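Local coordinates for protein C alpha-dehydrogenase (Sphingobium sp. SYK-6, PDB 4YAC) that binds NADH and serves as a C alpha-dehydrogenase of the short-chain dehydrogenase/reductase family in the bacterial lignin beta-aryl ether cleavage pathway, at residues A[9-13]-A[71-75]; A[33-39]-A[57-63]; A[84-88]-A[130-134]. All coordinates share one frame; numbering follows the deposited sequence.

Contact 1 of 3, residues A[9-13]-A[71-75]; sequences AFVTG and YAAAV. With NAI (1,4-dihydronicotinamide adenine dinucleotide), chain B.
The ring of F10 is met on one face by a methyl of V75, whose CG2 sits 4.1 Å above the plane and out toward the rim, while at its edge, near the plane, lies the carbonyl oxygen of A74. Its aromatic neighbour across the contact is Y71. The two ring planes are inclined by only 24°, but they have slid so far along each other, with centroids 5.8 Å apart, that the faces hardly overlap, and the real touch is between F10 CE1 and Y71 CE1 at 3.6 Å. The Y71 ring itself has V75 CG2 at its edge, one helical turn on, so this single methyl touches both aromatics, one over its face and the other at its edge. F10 reaches the helix because its CG is anti to the backbone N (chi1 -167°), throwing the ring off the strand; the small A74 leaves room for it, its CB 4.3 Å from F10 CZ.

Further along the strand, the methyl of T12 turns to the phenol, T12 CG2 lying 3.3 Å from Y71 OH. The threonine suits both sides, since its OG1 accepts hydrogen bonds from the backbone N of T91 and of A92. After it comes G13, with positive phi, in the glycine-rich cofactor-binding loop of this family; a beta carbon here would crowd the ribose oxygen O4B of NADH.

Strand 8-12 lies between strands 33-38 and 87-90, F10 touching V35 on one and L88 on the other, and helix 68-81 packs over this face with V75 and Y71 also against helix 105-133.

Contact 2 of 3, residues A[33-39]-A[57-63]; sequences KVVIADI and AVHPVRL. With NAI (1,4-dihydronicotinamide adenine dinucleotide), chain B.
Backbone bonds come first: V34, I36 and D38 each use both N and O toward the strand 57-62 side. The ladder runs from V34 N to A57 O at 3.0 Å, through H59 N to V34 O, as far as L63 N, which meets D38 O at 2.8 Å. P60 has no N-H to give, and costs the ladder nothing, because its nitrogen is not one that the register uses.

Apolar contacts follow the alternation of the strands. V35, A37 and V61 share the face under helix 68-81, where V61 CG1 lies 3.7 Å from A37 CB and equally near V35 CG1; beta-branched residues suit the extended chain. I36 and V58 meet on the face under helices 17-28 and 41-51. The parallel pair and helix 41-51 between them make a beta-alpha-beta unit of the Rossmann fold.

At the C-terminal ends two polar side chains, R62 and D38, take over. R62, bent at chi3 (73°), curls back so that NH1 donates to a lone pair of I39 O at 2.9 Å, in the guanidinium plane. D38 grips the adenosine ribose of NADH with both oxygens, OD1 accepting from O2B at 2.8 Å and OD2 from O3B at 2.6 Å. Such an acid ending the second strand fits NADH, since a 2'-phosphate would probably be repelled. The backbone N atoms of R40 and G15 also bond to this carboxylate, while I39 CG2 packs against adenine C4A at 3.6 Å.

Contact 3 of 3, residues A[84-88]-A[130-134]; sequences PVDLL and MIERG
Residues 84-88 enter strand 87-90 just where helix 105-133 ends, D86 and M130 bringing their CA atoms within 7.4 Å before G134 leaves the helix with positive phi, a conformation easiest for glycine.

M130 supplies the apolar half. Its unbranched chain, extended beyond CG, carries the methyl CE to the backbone of V85 and D86, 3.4 Å from D86 O and 3.7 Å from V85 O, with L88 CB and V85 CG1 farther off; a long, flexible thioether fits such an uneven surface.

R133 supplies the charged half. Its CG is anti to the backbone N (chi1 176°) and the chain stays straight to NE, which takes the guanidinium across P84. The proline ring lies on one face, its CG 3.8 Å above the plane and toward the rim, so the exposed arginine has a rigid apolar shelf. NH1 makes the salt bridge to D86 OD1 at 2.9 Å, reaching it from above the carboxylate plane with the two flat groups 52° apart. Two waters complete the grip: one joins NH1 to V85 O, the other joins NH2 to D86 OD1. With D86 OD2 accepting from V8 N of the neighbouring strand, an alanine at this position would probably leave R133 without its mate and V8 N without that acceptor.

A helix running back to the start of the strand it follows is the rule in a beta-alpha-beta crossover of the Rossmann fold, here strand 87-90, helix 105-133 and strand 137-142.

Overall arrangement
All three contacts draw on one parallel sheet, with strand 8-12 of contact 1 lying between strand 33-38 of contact 2 and strand 87-90 of contact 3. Contact 1 is wholly buried and joins strand to helix through rings and methyls. Contact 2 lies at the sheet's outer edge and joins strand to strand, mainly through backbone bonds; it is nested within the loop that contact 1 closes, and both reach NADH. Contact 3, in series with the others, lies at the N-terminal end of its strand, where a buried methionine gives way to a hydrated salt bridge between the buried D86 and the exposed R133. Its centre is about 17 Å from that of contact 2.

Contact 1 of 3, residues A[9-13]-A[71-75]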
loop_
_atom_site.group_PDB
_atom_site.type_symbol
_atom_site.label_atom_id
_atom_site.label_comp_id
_atom_site.label_asym_id
_atom_site.label_seq_id
_atom_site.Cartn_x
_atom_site.Cartn_y
_atom_site.Cartn_z
ATOM N N ALA A 9 -22.120 16.151 -0.214
ATOM C CA ALA A 9 -21.066 15.267 -0.704
ATOM C C ALA A 9 -19.982 16.071 -1.407
ATOM O O ALA A 9 -20.265 17.042 -2.107
ATOM C CB ALA A 9 -21.639 14.216 -1.648
ATOM N N PHE A 10 -18.738 15.647 -1.217
ATOM C CA PHE A 10 -17.590 16.267 -1.860
ATOM C C PHE A 10 -16.904 15.183 -2.681
ATOM O O PHE A 10 -16.334 14.248 -2.118
ATOM C CB PHE A 10 -16.656 16.868 -0.804
ATOM C CG PHE A 10 -15.601 17.783 -1.357
ATOM C CD1 PHE A 10 -14.410 17.271 -1.847
ATOM C CD2 PHE A 10 -15.784 19.157 -1.356
ATOM C CE1 PHE A 10 -13.430 18.111 -2.345
ATOM C CE2 PHE A 10 -14.808 20.002 -1.851
ATOM C CZ PHE A 10 -13.627 19.476 -2.346
ATOM N N VAL A 11 -16.991 15.298 -4.006
ATOM C CA VAL A 11 -16.537 14.241 -4.913
ATOM C C VAL A 11 -15.354 14.707 -5.756
ATOM O O VAL A 11 -15.494 15.587 -6.607
ATOM C CB VAL A 11 -17.682 13.782 -5.853
ATOM C CG1 VAL A 11 -17.226 12.627 -6.743
ATOM C CG2 VAL A 11 -18.908 13.370 -5.044
ATOM N N THR A 12 -14.192 14.094 -5.538
ATOM C CA THR A 12 -12.990 14.483 -6.265
ATOM C C THR A 12 -12.920 13.768 -7.611
ATOM O O THR A 12 -13.332 12.611 -7.745
ATOM C CB THR A 12 -11.714 14.187 -5.457
ATOM O OG1 THR A 12 -11.478 12.775 -5.398
ATOM C CG2 THR A 12 -11.835 14.750 -4.049
ATOM N N GLY A 13 -12.404 14.478 -8.609
ATOM C CA GLY A 13 -12.376 13.974 -9.965
ATOM C C GLY A 13 -13.750 13.969 -10.604
ATOM O O GLY A 13 -13.946 13.357 -11.653
ATOM N N TYR A 71 -7.057 23.007 -1.387
ATOM C CA TYR A 71 -8.016 21.999 -0.948
ATOM C C TYR A 71 -8.822 22.553 0.225
ATOM O O TYR A 71 -10.050 22.463 0.248
ATOM C CB TYR A 71 -7.305 20.697 -0.557
ATOM C CG TYR A 71 -8.140 19.450 -0.766
ATOM C CD1 TYR A 71 -9.476 19.411 -0.392
ATOM C CD2 TYR A 71 -7.592 18.314 -1.344
ATOM C CE1 TYR A 71 -10.240 18.277 -0.585
ATOM C CE2 TYR A 71 -8.351 17.167 -1.541
ATOM C CZ TYR A 71 -9.675 17.160 -1.162
ATOM O OH TYR A 71 -10.433 16.026 -1.353
ATOM N N ALA A 72 -8.127 23.156 1.184
ATOM C CA ALA A 72 -8.793 23.732 2.343
ATOM C C ALA A 72 -9.760 24.829 1.911
ATOM O O ALA A 72 -10.865 24.943 2.448
ATOM C CB ALA A 72 -7.781 24.277 3.313
ATOM N N ALA A 73 -9.342 25.630 0.937
ATOM C CA ALA A 73 -10.184 26.707 0.428
ATOM C C ALA A 73 -11.422 26.144 -0.260
ATOM O O ALA A 73 -12.517 26.696 -0.132
ATOM C CB ALA A 73 -9.397 27.587 -0.532
ATOM N N ALA A 74 -11.246 25.039 -0.981
ATOM C CA ALA A 74 -12.342 24.418 -1.717
ATOM C C ALA A 74 -13.375 23.825 -0.768
ATOM O O ALA A 74 -14.575 23.877 -1.035
ATOM C CB ALA A 74 -11.816 23.344 -2.654
ATOM N N VAL A 75 -12.913 23.260 0.340
ATOM C CA VAL A 75 -13.830 22.713 1.328
ATOM C C VAL A 75 -14.534 23.851 2.068
ATOM O O VAL A 75 -15.719 23.747 2.380
ATOM C CB VAL A 75 -13.106 21.780 2.316
ATOM C CG1 VAL A 75 -14.031 21.354 3.438
ATOM C CG2 VAL A 75 -12.594 20.551 1.585
HETATM P PA NAI B . -11.027 10.080 -15.935
HETATM O O1A NAI B . -9.954 10.674 -16.815
HETATM O O2A NAI B . -12.278 9.797 -16.786
HETATM O O5B NAI B . -11.387 11.086 -14.781
HETATM C C5B NAI B . -10.383 11.543 -13.935
HETATM C C4B NAI B . -10.731 12.884 -13.440
HETATM O O4B NAI B . -9.836 13.205 -12.323
HETATM C C3B NAI B . -10.539 13.899 -14.469
HETATM O O3B NAI B . -11.664 14.765 -14.541
HETATM C C2B NAI B . -9.351 14.618 -14.084
HETATM O O2B NAI B . -9.377 15.977 -14.559
HETATM C C1B NAI B . -9.349 14.549 -12.638
HETATM N N9A NAI B . -8.059 14.795 -12.054
HETATM C C8A NAI B . -6.848 14.290 -12.419
HETATM N N7A NAI B . -5.881 14.780 -11.626
HETATM C C5A NAI B . -6.447 15.626 -10.709
HETATM C C6A NAI B . -5.994 16.414 -9.656
HETATM N N6A NAI B . -4.610 16.478 -9.303
HETATM N N1A NAI B . -6.883 17.154 -8.938
HETATM C C2A NAI B . -8.199 17.147 -9.224
HETATM N N3A NAI B . -8.678 16.394 -10.229
HETATM C C4A NAI B . -7.840 15.638 -10.982
HETATM O O3 NAI B . -10.516 8.776 -15.280
HETATM P PN NAI B . -11.508 7.593 -14.849
HETATM O O1N NAI B . -12.168 7.012 -16.090
HETATM O O2N NAI B . -10.670 6.454 -14.096
HETATM O O5D NAI B . -12.599 8.139 -13.893
#

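Contact 2 of 3, residues A[33-39]-A[57-63]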
loop_
_atom_site.group_PDB
_atom_site.type_symbol
_atom_site.label_atom_id
_atom_site.label_comp_id
_atom_site.label_asym_id
_atom_site.label_seq_id
_atom_site.Cartn_x
_atom_site.Cartn_y
_atom_site.Cartn_z
ATOM N N LYS A 33 -26.674 17.261 -1.817
ATOM C CA LYS A 33 -26.039 18.453 -2.356
ATOM C C LYS A 33 -24.603 18.077 -2.652
ATOM O O LYS A 33 -23.852 17.741 -1.739
ATOM C CB LYS A 33 -26.110 19.617 -1.373
ATOM C CG LYS A 33 -27.533 19.994 -0.966
ATOM C CD LYS A 33 -27.533 21.002 0.168
ATOM C CE LYS A 33 -28.950 21.356 0.597
ATOM N NZ LYS A 33 -28.965 22.314 1.740
ATOM N N VAL A 34 -24.226 18.110 -3.926
ATOM C CA VAL A 34 -22.935 17.583 -4.344
ATOM C C VAL A 34 -21.990 18.656 -4.859
ATOM O O VAL A 34 -22.333 19.421 -5.758
ATOM C CB VAL A 34 -23.102 16.527 -5.447
ATOM C CG1 VAL A 34 -21.737 15.938 -5.835
ATOM C CG2 VAL A 34 -24.047 15.428 -4.994
ATOM N N VAL A 35 -20.792 18.692 -4.281
ATOM C CA VAL A 35 -19.700 19.491 -4.820
ATOM C C VAL A 35 -18.818 18.583 -5.658
ATOM O O VAL A 35 -18.324 17.579 -5.154
ATOM C CB VAL A 35 -18.855 20.149 -3.709
ATOM C CG1 VAL A 35 -17.703 20.954 -4.307
ATOM C CG2 VAL A 35 -19.730 21.039 -2.830
ATOM N N ILE A 36 -18.633 18.916 -6.933
ATOM C CA ILE A 36 -17.687 18.179 -7.765
ATOM C C ILE A 36 -16.415 19.000 -7.862
ATOM O O ILE A 36 -16.449 20.176 -8.224
ATOM C CB ILE A 36 -18.249 17.851 -9.172
ATOM C CG1 ILE A 36 -18.791 19.098 -9.885
ATOM C CG2 ILE A 36 -19.346 16.807 -9.047
ATOM C CD1 ILE A 36 -19.214 18.838 -11.323
ATOM N N ALA A 37 -15.303 18.370 -7.497
ATOM C CA ALA A 37 -14.002 19.017 -7.458
ATOM C C ALA A 37 -13.091 18.372 -8.484
ATOM O O ALA A 37 -12.873 17.167 -8.449
ATOM C CB ALA A 37 -13.397 18.917 -6.073
ATOM N N ASP A 38 -12.565 19.179 -9.395
ATOM C CA ASP A 38 -11.785 18.667 -10.515
ATOM C C ASP A 38 -10.732 19.679 -10.936
ATOM O O ASP A 38 -10.950 20.879 -10.838
ATOM C CB ASP A 38 -12.708 18.345 -11.689
ATOM C CG ASP A 38 -12.127 17.310 -12.620
ATOM O OD1 ASP A 38 -11.251 17.664 -13.440
ATOM O OD2 ASP A 38 -12.557 16.144 -12.533
ATOM N N ILE A 39 -9.588 19.201 -11.408
ATOM C CA ILE A 39 -8.526 20.102 -11.830
ATOM C C ILE A 39 -8.837 20.732 -13.188
ATOM O O ILE A 39 -8.412 21.851 -13.462
ATOM C CB ILE A 39 -7.169 19.374 -11.892
ATOM C CG1 ILE A 39 -6.027 20.392 -11.918
ATOM C CG2 ILE A 39 -7.107 18.429 -13.092
ATOM C CD1 ILE A 39 -4.637 19.762 -11.742
ATOM N N ALA A 57 -28.850 19.816 -6.921
ATOM C CA ALA A 57 -28.018 20.858 -6.351
ATOM C C ALA A 57 -26.574 20.413 -6.505
ATOM O O ALA A 57 -26.097 19.581 -5.737
ATOM C CB ALA A 57 -28.354 21.095 -4.893
ATOM N N VAL A 58 -25.899 20.960 -7.512
ATOM C CA VAL A 58 -24.498 20.649 -7.761
ATOM C C VAL A 58 -23.684 21.929 -7.899
ATOM O O VAL A 58 -24.074 22.855 -8.618
ATOM C CB VAL A 58 -24.318 19.788 -9.033
ATOM C CG1 VAL A 58 -22.839 19.510 -9.310
ATOM C CG2 VAL A 58 -25.079 18.480 -8.895
ATOM N N HIS A 59 -22.553 21.963 -7.200
ATOM C CA HIS A 59 -21.649 23.101 -7.220
ATOM C C HIS A 59 -20.261 22.658 -7.686
ATOM O O HIS A 59 -19.649 21.813 -7.047
ATOM C CB HIS A 59 -21.536 23.741 -5.839
ATOM C CG HIS A 59 -20.582 24.891 -5.799
ATOM N ND1 HIS A 59 -20.884 26.124 -6.334
ATOM C CD2 HIS A 59 -19.316 24.983 -5.326
ATOM C CE1 HIS A 59 -19.852 26.935 -6.172
ATOM N NE2 HIS A 59 -18.889 26.268 -5.562
ATOM N N PRO A 60 -19.763 23.230 -8.794
ATOM C CA PRO A 60 -18.416 22.900 -9.270
ATOM C C PRO A 60 -17.341 23.737 -8.586
ATOM O O PRO A 60 -17.585 24.901 -8.267
ATOM C CB PRO A 60 -18.494 23.233 -10.755
ATOM C CG PRO A 60 -19.414 24.399 -10.800
ATOM C CD PRO A 60 -20.439 24.174 -9.705
ATOM N N VAL A 61 -16.172 23.145 -8.358
ATOM C CA VAL A 61 -15.018 23.902 -7.901
ATOM C C VAL A 61 -13.776 23.359 -8.583
ATOM O O VAL A 61 -13.514 22.156 -8.541
ATOM C CB VAL A 61 -14.850 23.843 -6.366
ATOM C CG1 VAL A 61 -14.720 22.403 -5.866
ATOM C CG2 VAL A 61 -13.653 24.681 -5.928
ATOM N N ARG A 62 -13.012 24.234 -9.227
ATOM C CA ARG A 62 -11.780 23.785 -9.864
ATOM C C ARG A 62 -10.684 23.679 -8.815
ATOM O O ARG A 62 -10.338 24.665 -8.162
ATOM C CB ARG A 62 -11.344 24.718 -10.991
ATOM C CG ARG A 62 -10.353 24.055 -11.933
ATOM C CD ARG A 62 -9.544 25.066 -12.720
ATOM N NE ARG A 62 -8.546 25.735 -11.891
ATOM C CZ ARG A 62 -7.410 25.175 -11.488
ATOM N NH1 ARG A 62 -7.120 23.924 -11.829
ATOM N NH2 ARG A 62 -6.560 25.862 -10.737
ATOM N N LEU A 63 -10.145 22.474 -8.668
ATOM C CA LEU A 63 -9.202 22.161 -7.602
ATOM C C LEU A 63 -8.175 21.131 -8.042
ATOM O O LEU A 63 -8.532 20.080 -8.569
ATOM C CB LEU A 63 -9.951 21.632 -6.374
ATOM C CG LEU A 63 -9.090 21.016 -5.267
ATOM C CD1 LEU A 63 -8.191 22.064 -4.632
ATOM C CD2 LEU A 63 -9.962 20.344 -4.223
HETATM P PA NAI B . -11.027 10.080 -15.935
HETATM O O1A NAI B . -9.954 10.674 -16.815
HETATM O O2A NAI B . -12.278 9.797 -16.786
HETATM O O5B NAI B . -11.387 11.086 -14.781
HETATM C C5B NAI B . -10.383 11.543 -13.935
HETATM C C4B NAI B . -10.731 12.884 -13.440
HETATM O O4B NAI B . -9.836 13.205 -12.323
HETATM C C3B NAI B . -10.539 13.899 -14.469
HETATM O O3B NAI B . -11.664 14.765 -14.541
HETATM C C2B NAI B . -9.351 14.618 -14.084
HETATM O O2B NAI B . -9.377 15.977 -14.559
HETATM C C1B NAI B . -9.349 14.549 -12.638
HETATM N N9A NAI B . -8.059 14.795 -12.054
HETATM C C8A NAI B . -6.848 14.290 -12.419
HETATM N N7A NAI B . -5.881 14.780 -11.626
HETATM C C5A NAI B . -6.447 15.626 -10.709
HETATM C C6A NAI B . -5.994 16.414 -9.656
HETATM N N6A NAI B . -4.610 16.478 -9.303
HETATM N N1A NAI B . -6.883 17.154 -8.938
HETATM C C2A NAI B . -8.199 17.147 -9.224
HETATM N N3A NAI B . -8.678 16.394 -10.229
HETATM C C4A NAI B . -7.840 15.638 -10.982
HETATM O O3 NAI B . -10.516 8.776 -15.280
HETATM P PN NAI B . -11.508 7.593 -14.849
HETATM O O1N NAI B . -12.168 7.012 -16.090
HETATM O O2N NAI B . -10.670 6.454 -14.096
HETATM O O5D NAI B . -12.599 8.139 -13.893
#

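Contact 3 of 3, residues A[84-88]-A[130-134]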
loop_
_atom_site.group_PDB
_atom_site.type_symbol
_atom_site.label_atom_id
_atom_site.label_comp_id
_atom_site.label_asym_id
_atom_site.label_seq_id
_atom_site.Cartn_x
_atom_site.Cartn_y
_atom_site.Cartn_z
ATOM N N PRO A 84 -21.490 21.804 5.930
ATOM C CA PRO A 84 -20.371 20.893 6.212
ATOM C C PRO A 84 -20.454 19.601 5.408
ATOM O O PRO A 84 -21.550 19.089 5.183
ATOM C CB PRO A 84 -20.513 20.608 7.713
ATOM C CG PRO A 84 -21.379 21.706 8.246
ATOM C CD PRO A 84 -22.304 22.064 7.128
ATOM N N VAL A 85 -19.306 19.086 4.981
ATOM C CA VAL A 85 -19.270 17.861 4.196
ATOM C C VAL A 85 -19.680 16.668 5.048
ATOM O O VAL A 85 -19.122 16.439 6.125
ATOM C CB VAL A 85 -17.869 17.611 3.606
ATOM C CG1 VAL A 85 -17.839 16.300 2.824
ATOM C CG2 VAL A 85 -17.461 18.769 2.714
ATOM N N ASP A 86 -20.655 15.911 4.555
ATOM C CA ASP A 86 -21.108 14.700 5.228
ATOM C C ASP A 86 -20.433 13.468 4.629
ATOM O O ASP A 86 -20.092 12.532 5.347
ATOM C CB ASP A 86 -22.624 14.559 5.124
ATOM C CG ASP A 86 -23.365 15.652 5.872
ATOM O OD1 ASP A 86 -23.312 15.657 7.120
ATOM O OD2 ASP A 86 -24.009 16.496 5.209
ATOM N N LEU A 87 -20.266 13.482 3.310
ATOM C CA LEU A 87 -19.687 12.363 2.575
ATOM C C LEU A 87 -18.533 12.856 1.722
ATOM O O LEU A 87 -18.712 13.727 0.875
ATOM C CB LEU A 87 -20.748 11.690 1.697
ATOM C CG LEU A 87 -20.283 10.636 0.682
ATOM C CD1 LEU A 87 -19.614 9.464 1.379
ATOM C CD2 LEU A 87 -21.470 10.156 -0.140
ATOM N N LEU A 88 -17.346 12.307 1.960
ATOM C CA LEU A 88 -16.175 12.615 1.148
ATOM C C LEU A 88 -15.855 11.429 0.248
ATOM O O LEU A 88 -15.649 10.316 0.734
ATOM C CB LEU A 88 -14.973 12.948 2.032
ATOM C CG LEU A 88 -13.636 13.096 1.297
ATOM C CD1 LEU A 88 -13.660 14.300 0.373
ATOM C CD2 LEU A 88 -12.483 13.194 2.287
ATOM N N MET A 130 -15.192 16.872 10.365
ATOM C CA MET A 130 -16.269 15.953 10.713
ATOM C C MET A 130 -16.270 15.654 12.206
ATOM O O MET A 130 -17.310 15.711 12.858
ATOM C CB MET A 130 -16.139 14.646 9.935
ATOM C CG MET A 130 -16.547 14.725 8.480
ATOM S SD MET A 130 -16.150 13.189 7.628
ATOM C CE MET A 130 -16.942 13.452 6.045
ATOM N N ILE A 131 -15.095 15.324 12.736
ATOM C CA ILE A 131 -14.951 14.984 14.146
ATOM C C ILE A 131 -15.346 16.171 15.016
ATOM O O ILE A 131 -16.098 16.026 15.984
ATOM C CB ILE A 131 -13.497 14.534 14.461
ATOM C CG1 ILE A 131 -13.240 13.167 13.827
ATOM C CG2 ILE A 131 -13.249 14.460 15.965
ATOM C CD1 ILE A 131 -11.796 12.746 13.820
ATOM N N GLU A 132 -14.851 17.348 14.651
ATOM C CA GLU A 132 -15.109 18.572 15.403
ATOM C C GLU A 132 -16.604 18.897 15.458
ATOM O O GLU A 132 -17.107 19.394 16.472
ATOM C CB GLU A 132 -14.323 19.728 14.777
ATOM C CG GLU A 132 -14.740 21.123 15.222
ATOM C CD GLU A 132 -13.909 22.209 14.565
ATOM O OE1 GLU A 132 -13.085 21.878 13.684
ATOM O OE2 GLU A 132 -14.077 23.393 14.926
ATOM N N ARG A 133 -17.309 18.602 14.370
ATOM C CA ARG A 133 -18.733 18.903 14.265
ATOM C C ARG A 133 -19.573 17.925 15.087
ATOM O O ARG A 133 -20.612 18.294 15.640
ATOM C CB ARG A 133 -19.157 18.875 12.796
ATOM C CG ARG A 133 -20.640 19.077 12.545
ATOM C CD ARG A 133 -20.943 18.892 11.074
ATOM N NE ARG A 133 -22.371 18.953 10.785
ATOM C CZ ARG A 133 -22.952 18.354 9.751
ATOM N NH1 ARG A 133 -22.231 17.634 8.901
ATOM N NH2 ARG A 133 -24.260 18.469 9.569
ATOM N N GLY A 134 -19.130 16.675 15.153
ATOM C CA GLY A 134 -19.750 15.695 16.027
ATOM C C GLY A 134 -21.065 15.129 15.527
ATOM O O GLY A 134 -21.860 14.631 16.324
HETATM O O HOH W 1 -19.681 16.738 8.795
HETATM O O HOH W 2 -25.568 16.706 8.093
#